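Local coordinates for protein pentalenene synthase (Streptomyces chartreusis NRRL 3882, PDB 6Q4S) that probably converts farnesyl diphosphate into the bicyclic sesquiterpenol 7-epi-alpha-eudesmol in a magnesium-dependent 1,10-cyclisation, at residues S186-P199 with E290-W304. Residues are numbered along the deposited sequence; the frame is centred on the assembly and turned at random.
Sequences SIDAGERSRGFEVP and ERDRVRMGVEAIQHW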
loop_
_atom_site.group_PDB
_atom_site.type_symbol
_atom_site.label_atom_id
_atom_site.label_comp_id
_atom_site.label_asym_id
_atom_site.label_seq_id
_atom_site.Cartn_x
_atom_site.Cartn_y
_atom_site.Cartn_z
ATOM N N SER A 186 6.971 9.711 -6.793
ATOM C CA SER A 186 7.172 10.769 -7.835
ATOM C C SER A 186 7.483 10.175 -9.193
ATOM O O SER A 186 6.924 10.654 -10.215
ATOM C CB SER A 186 8.177 11.822 -7.377
ATOM O OG SER A 186 7.805 12.336 -6.116
ATOM N N ILE A 187 8.345 9.156 -9.215
ATOM C CA ILE A 187 8.689 8.407 -10.418
ATOM C C ILE A 187 7.509 7.608 -10.920
ATOM O O ILE A 187 7.176 7.644 -12.130
ATOM C CB ILE A 187 9.892 7.488 -10.203
ATOM C CG1 ILE A 187 11.173 8.330 -10.051
ATOM C CG2 ILE A 187 10.086 6.532 -11.394
ATOM C CD1 ILE A 187 12.267 7.620 -9.252
ATOM N N ASP A 188 6.797 6.962 -9.994
ATOM C CA ASP A 188 5.597 6.194 -10.355
ATOM C C ASP A 188 4.620 7.087 -11.152
ATOM O O ASP A 188 4.024 6.631 -12.099
ATOM C CB ASP A 188 4.864 5.668 -9.127
ATOM C CG ASP A 188 5.646 4.622 -8.340
ATOM O OD1 ASP A 188 6.514 3.913 -8.883
ATOM O OD2 ASP A 188 5.337 4.465 -7.157
ATOM N N ALA A 189 4.467 8.345 -10.775
ATOM C CA ALA A 189 3.482 9.146 -11.424
ATOM C C ALA A 189 3.893 9.471 -12.874
ATOM O O ALA A 189 3.070 10.016 -13.613
ATOM C CB ALA A 189 3.246 10.431 -10.677
ATOM N N GLY A 190 5.162 9.248 -13.246
ATOM C CA GLY A 190 5.583 9.501 -14.599
ATOM C C GLY A 190 4.792 8.663 -15.617
ATOM O O GLY A 190 4.506 9.109 -16.740
ATOM N N GLU A 191 4.437 7.461 -15.201
ATOM C CA GLU A 191 3.687 6.520 -16.021
ATOM C C GLU A 191 2.257 7.118 -16.221
ATOM O O GLU A 191 1.763 7.184 -17.342
ATOM C CB GLU A 191 3.604 5.169 -15.304
ATOM C CG GLU A 191 4.858 4.350 -15.386
ATOM C CD GLU A 191 4.963 3.300 -14.298
ATOM O OE1 GLU A 191 4.640 2.097 -14.510
ATOM O OE2 GLU A 191 5.348 3.689 -13.190
ATOM N N ARG A 192 1.637 7.641 -15.166
ATOM C CA ARG A 192 0.349 8.319 -15.331
ATOM C C ARG A 192 0.408 9.533 -16.260
ATOM O O ARG A 192 -0.513 9.708 -17.056
ATOM C CB ARG A 192 -0.261 8.707 -13.977
ATOM C CG ARG A 192 -1.448 9.662 -14.007
ATOM C CD ARG A 192 -2.580 8.942 -14.756
ATOM N NE ARG A 192 -3.766 9.765 -14.670
ATOM C CZ ARG A 192 -4.064 10.705 -15.563
ATOM N NH1 ARG A 192 -3.251 10.935 -16.554
ATOM N NH2 ARG A 192 -5.156 11.435 -15.468
ATOM N N SER A 193 1.452 10.343 -16.120
ATOM C CA SER A 193 1.595 11.586 -16.835
ATOM C C SER A 193 1.774 11.408 -18.345
ATOM O O SER A 193 1.292 12.228 -19.127
ATOM C CB SER A 193 2.795 12.341 -16.294
ATOM O OG SER A 193 3.046 13.454 -17.097
ATOM N N ARG A 194 2.459 10.348 -18.730
ATOM C CA ARG A 194 2.811 10.083 -20.085
ATOM C C ARG A 194 2.000 8.973 -20.727
ATOM O O ARG A 194 2.005 8.853 -21.937
ATOM C CB ARG A 194 4.267 9.760 -20.138
ATOM C CG ARG A 194 4.843 9.817 -21.552
ATOM C CD ARG A 194 6.331 9.536 -21.513
ATOM N NE ARG A 194 6.933 9.695 -22.822
ATOM C CZ ARG A 194 8.218 9.565 -23.088
ATOM N NH1 ARG A 194 9.117 9.272 -22.144
ATOM N NH2 ARG A 194 8.604 9.732 -24.329
ATOM N N GLY A 195 1.343 8.133 -19.945
ATOM C CA GLY A 195 0.342 7.181 -20.466
ATOM C C GLY A 195 0.973 5.891 -20.869
ATOM O O GLY A 195 0.720 5.400 -21.943
ATOM N N PHE A 196 1.817 5.323 -20.015
ATOM C CA PHE A 196 2.296 4.009 -20.221
ATOM C C PHE A 196 2.437 3.360 -18.838
ATOM O O PHE A 196 2.293 4.037 -17.845
ATOM C CB PHE A 196 3.651 4.055 -20.955
ATOM C CG PHE A 196 4.803 4.563 -20.091
ATOM C CD1 PHE A 196 4.959 5.910 -19.846
ATOM C CD2 PHE A 196 5.671 3.685 -19.487
ATOM C CE1 PHE A 196 5.981 6.384 -19.028
ATOM C CE2 PHE A 196 6.698 4.156 -18.660
ATOM C CZ PHE A 196 6.821 5.505 -18.405
ATOM N N GLU A 197 2.767 2.085 -18.807
ATOM C CA GLU A 197 3.144 1.380 -17.603
ATOM C C GLU A 197 4.357 0.538 -17.834
ATOM O O GLU A 197 4.468 -0.136 -18.859
ATOM C CB GLU A 197 2.024 0.505 -17.076
ATOM C CG GLU A 197 0.883 1.370 -16.530
ATOM C CD GLU A 197 -0.240 0.604 -15.819
ATOM O OE1 GLU A 197 0.066 -0.569 -15.360
ATOM O OE2 GLU A 197 -1.395 1.229 -15.755
ATOM N N VAL A 198 5.270 0.573 -16.876
ATOM C CA VAL A 198 6.529 -0.179 -16.993
ATOM C C VAL A 198 6.200 -1.646 -16.756
ATOM O O VAL A 198 5.429 -1.941 -15.833
ATOM C CB VAL A 198 7.592 0.283 -15.956
ATOM C CG1 VAL A 198 8.830 -0.631 -15.994
ATOM C CG2 VAL A 198 8.049 1.687 -16.232
ATOM N N PRO A 199 6.789 -2.587 -17.562
ATOM C CA PRO A 199 6.476 -4.019 -17.328
ATOM C C PRO A 199 6.813 -4.463 -15.942
ATOM O O PRO A 199 7.931 -4.165 -15.452
ATOM C CB PRO A 199 7.312 -4.756 -18.390
ATOM C CG PRO A 199 7.333 -3.763 -19.511
ATOM C CD PRO A 199 7.469 -2.397 -18.854
ATOM N N GLU A 290 7.668 -3.737 -24.967
ATOM C CA GLU A 290 8.049 -3.800 -23.558
ATOM C C GLU A 290 9.366 -3.011 -23.305
ATOM O O GLU A 290 9.406 -2.148 -22.404
ATOM C CB GLU A 290 8.170 -5.254 -23.089
ATOM C CG GLU A 290 6.795 -5.928 -23.028
ATOM C CD GLU A 290 6.806 -7.447 -22.867
ATOM O OE1 GLU A 290 7.823 -8.157 -23.167
ATOM O OE2 GLU A 290 5.758 -7.945 -22.423
ATOM N N ARG A 291 10.407 -3.274 -24.118
ATOM C CA ARG A 291 11.678 -2.502 -24.049
ATOM C C ARG A 291 11.453 -1.040 -24.113
ATOM O O ARG A 291 12.100 -0.269 -23.364
ATOM C CB ARG A 291 12.653 -2.842 -25.172
ATOM C CG ARG A 291 13.403 -4.118 -24.930
ATOM C CD ARG A 291 13.992 -4.709 -26.226
ATOM N NE ARG A 291 14.481 -6.031 -25.880
ATOM C CZ ARG A 291 15.698 -6.318 -25.418
ATOM N NH1 ARG A 291 16.640 -5.394 -25.273
ATOM N NH2 ARG A 291 15.965 -7.565 -25.078
ATOM N N ASP A 292 10.559 -0.639 -25.015
ATOM C CA ASP A 292 10.223 0.771 -25.186
ATOM C C ASP A 292 9.550 1.407 -23.943
ATOM O O ASP A 292 9.669 2.635 -23.701
ATOM C CB ASP A 292 9.293 0.950 -26.392
ATOM C CG ASP A 292 8.896 2.403 -26.611
ATOM O OD1 ASP A 292 9.821 3.199 -26.843
ATOM O OD2 ASP A 292 7.680 2.775 -26.524
ATOM N N ARG A 293 8.762 0.602 -23.240
ATOM C CA ARG A 293 8.055 1.050 -22.031
ATOM C C ARG A 293 9.075 1.198 -20.867
ATOM O O ARG A 293 8.996 2.155 -20.121
ATOM C CB ARG A 293 6.885 0.089 -21.684
ATOM C CG ARG A 293 5.672 0.244 -22.645
ATOM C CD ARG A 293 4.848 -1.060 -22.718
ATOM N NE ARG A 293 4.478 -1.520 -21.374
ATOM C CZ ARG A 293 4.143 -2.752 -21.008
ATOM N NH1 ARG A 293 4.070 -3.751 -21.873
ATOM N NH2 ARG A 293 3.852 -2.994 -19.732
ATOM N N VAL A 294 9.994 0.239 -20.759
ATOM C CA VAL A 294 11.182 0.350 -19.891
ATOM C C VAL A 294 11.971 1.633 -20.099
ATOM O O VAL A 294 12.172 2.477 -19.131
ATOM C CB VAL A 294 12.073 -0.896 -20.001
ATOM C CG1 VAL A 294 13.412 -0.708 -19.256
ATOM C CG2 VAL A 294 11.351 -2.079 -19.400
ATOM N N ARG A 295 12.338 1.862 -21.353
ATOM C CA ARG A 295 13.063 3.078 -21.720
ATOM C C ARG A 295 12.314 4.307 -21.263
ATOM O O ARG A 295 12.917 5.214 -20.687
ATOM C CB ARG A 295 13.386 3.135 -23.234
ATOM C CG ARG A 295 14.028 4.446 -23.688
ATOM C CD ARG A 295 14.237 4.569 -25.209
ATOM N NE ARG A 295 12.961 4.479 -25.928
ATOM C CZ ARG A 295 12.020 5.431 -25.965
ATOM N NH1 ARG A 295 12.158 6.611 -25.358
ATOM N NH2 ARG A 295 10.903 5.206 -26.641
ATOM N N MET A 296 10.991 4.356 -21.468
ATOM C CA MET A 296 10.219 5.502 -20.972
ATOM C C MET A 296 10.245 5.631 -19.408
ATOM O O MET A 296 10.204 6.753 -18.871
ATOM C CB MET A 296 8.752 5.443 -21.473
ATOM C CG MET A 296 8.580 5.829 -22.956
ATOM S SD MET A 296 6.841 5.933 -23.543
ATOM C CE MET A 296 6.432 4.179 -23.450
ATOM N N GLY A 297 10.230 4.484 -18.759
ATOM C CA GLY A 297 10.421 4.374 -17.289
ATOM C C GLY A 297 11.702 5.022 -16.805
ATOM O O GLY A 297 11.710 5.828 -15.854
ATOM N N VAL A 298 12.785 4.713 -17.503
ATOM C CA VAL A 298 14.085 5.294 -17.188
ATOM C C VAL A 298 14.051 6.788 -17.439
ATOM O O VAL A 298 14.550 7.578 -16.636
ATOM C CB VAL A 298 15.208 4.577 -17.992
ATOM C CG1 VAL A 298 16.554 5.247 -17.760
ATOM C CG2 VAL A 298 15.234 3.115 -17.647
ATOM N N GLU A 299 13.389 7.225 -18.503
ATOM C CA GLU A 299 13.283 8.654 -18.732
ATOM C C GLU A 299 12.530 9.418 -17.649
ATOM O O GLU A 299 12.885 10.571 -17.380
ATOM C CB GLU A 299 12.730 8.982 -20.133
ATOM C CG GLU A 299 13.618 8.488 -21.265
ATOM C CD GLU A 299 13.021 8.743 -22.668
ATOM O OE1 GLU A 299 12.094 9.612 -22.915
ATOM O OE2 GLU A 299 13.505 8.031 -23.547
ATOM N N ALA A 300 11.493 8.806 -17.058
ATOM C CA ALA A 300 10.780 9.409 -15.955
ATOM C C ALA A 300 11.776 9.663 -14.758
ATOM O O ALA A 300 11.693 10.679 -14.126
ATOM C CB ALA A 300 9.605 8.502 -15.484
ATOM N N ILE A 301 12.705 8.755 -14.538
ATOM C CA ILE A 301 13.714 8.937 -13.493
ATOM C C ILE A 301 14.596 10.135 -13.871
ATOM O O ILE A 301 14.763 11.042 -13.072
ATOM C CB ILE A 301 14.557 7.691 -13.231
ATOM C CG1 ILE A 301 13.681 6.509 -12.820
ATOM C CG2 ILE A 301 15.552 8.044 -12.098
ATOM C CD1 ILE A 301 14.416 5.207 -12.759
ATOM N N GLN A 302 15.050 10.196 -15.131
ATOM C CA GLN A 302 15.889 11.322 -15.581
ATOM C C GLN A 302 15.179 12.645 -15.478
ATOM O O GLN A 302 15.752 13.682 -15.079
ATOM C CB GLN A 302 16.310 11.114 -17.024
ATOM C CG GLN A 302 17.043 9.818 -17.318
ATOM C CD GLN A 302 17.339 9.614 -18.836
ATOM O OE1 GLN A 302 16.783 10.279 -19.702
ATOM N NE2 GLN A 302 18.243 8.712 -19.125
ATOM N N HIS A 303 13.897 12.652 -15.808
ATOM C CA HIS A 303 13.156 13.877 -15.668
ATOM C C HIS A 303 13.172 14.368 -14.244
ATOM O O HIS A 303 13.151 15.595 -14.013
ATOM C CB HIS A 303 11.685 13.756 -16.188
ATOM C CG HIS A 303 11.578 13.310 -17.625
ATOM N ND1 HIS A 303 10.532 12.547 -18.103
ATOM C CD2 HIS A 303 12.400 13.522 -18.685
ATOM C CE1 HIS A 303 10.734 12.276 -19.378
ATOM N NE2 HIS A 303 11.871 12.839 -19.749
ATOM N N TRP A 304 13.128 13.422 -13.282
ATOM C CA TRP A 304 13.112 13.835 -11.906
ATOM C C TRP A 304 14.498 14.370 -11.449
ATOM O O TRP A 304 14.585 15.419 -10.810
ATOM C CB TRP A 304 12.588 12.716 -10.990
ATOM C CG TRP A 304 11.253 13.062 -10.617
ATOM C CD1 TRP A 304 10.045 12.610 -11.205
ATOM C CD2 TRP A 304 10.893 14.060 -9.685
ATOM N NE1 TRP A 304 8.990 13.262 -10.644
ATOM C CE2 TRP A 304 9.452 14.153 -9.706
ATOM C CE3 TRP A 304 11.624 14.880 -8.813
ATOM C CZ2 TRP A 304 8.753 15.028 -8.903
ATOM C CZ3 TRP A 304 10.908 15.777 -7.985
ATOM C CH2 TRP A 304 9.470 15.820 -8.037
HETATM O O HOH W 1 8.912 8.940 -19.427
#
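Pro-199 lies over one face of the Arg-293 guanidinium, its CG 3.6 Å from Arg-293 NH2, while the edge of that group grips the Glu-197 carbonyl side-on. Arg-293 NE donates to Glu-197 O at 2.9 Å, almost in line with the C=O bond; Arg-293 NH2, 3.1 Å from Glu-197 O, comes from above the carbonyl plane. A bend at chi3 (53°) turns the arginine back onto the loop 196-199. The two contacts probably restrain rotation of the guanidinium. Further along helix 290-304, Arg-194 reaches across fully extended. Met-296 CG covers a face of the Arg-194 guanidinium, and at its edge Arg-194 NH1 forms a salt bridge with Glu-299 OE1 (3.1 Å), met from above the carboxylate plane (52° out). Glu-299 OE2 also pairs with Arg-295. A water joins Arg-194 NH1 to Met-296 O. Met-296 CB sits 3.7 Å from the Phe-196 ring centroid in a CH-pi contact, with SD over the same face. Where the helices cross at 120°, Gly-190 CA lies 4.2 Å from Ala-300 CB, Ile-187 CG2 3.9 Å from Ile-301 CG1, and Ser-186 CB over the Trp-304 ring. In this helical terpene synthase fold, apolar packing thus joins the helices, Arg-194 at one helix end pairs with Glu-299, and Arg-293 holds the following loop through Glu-197 O.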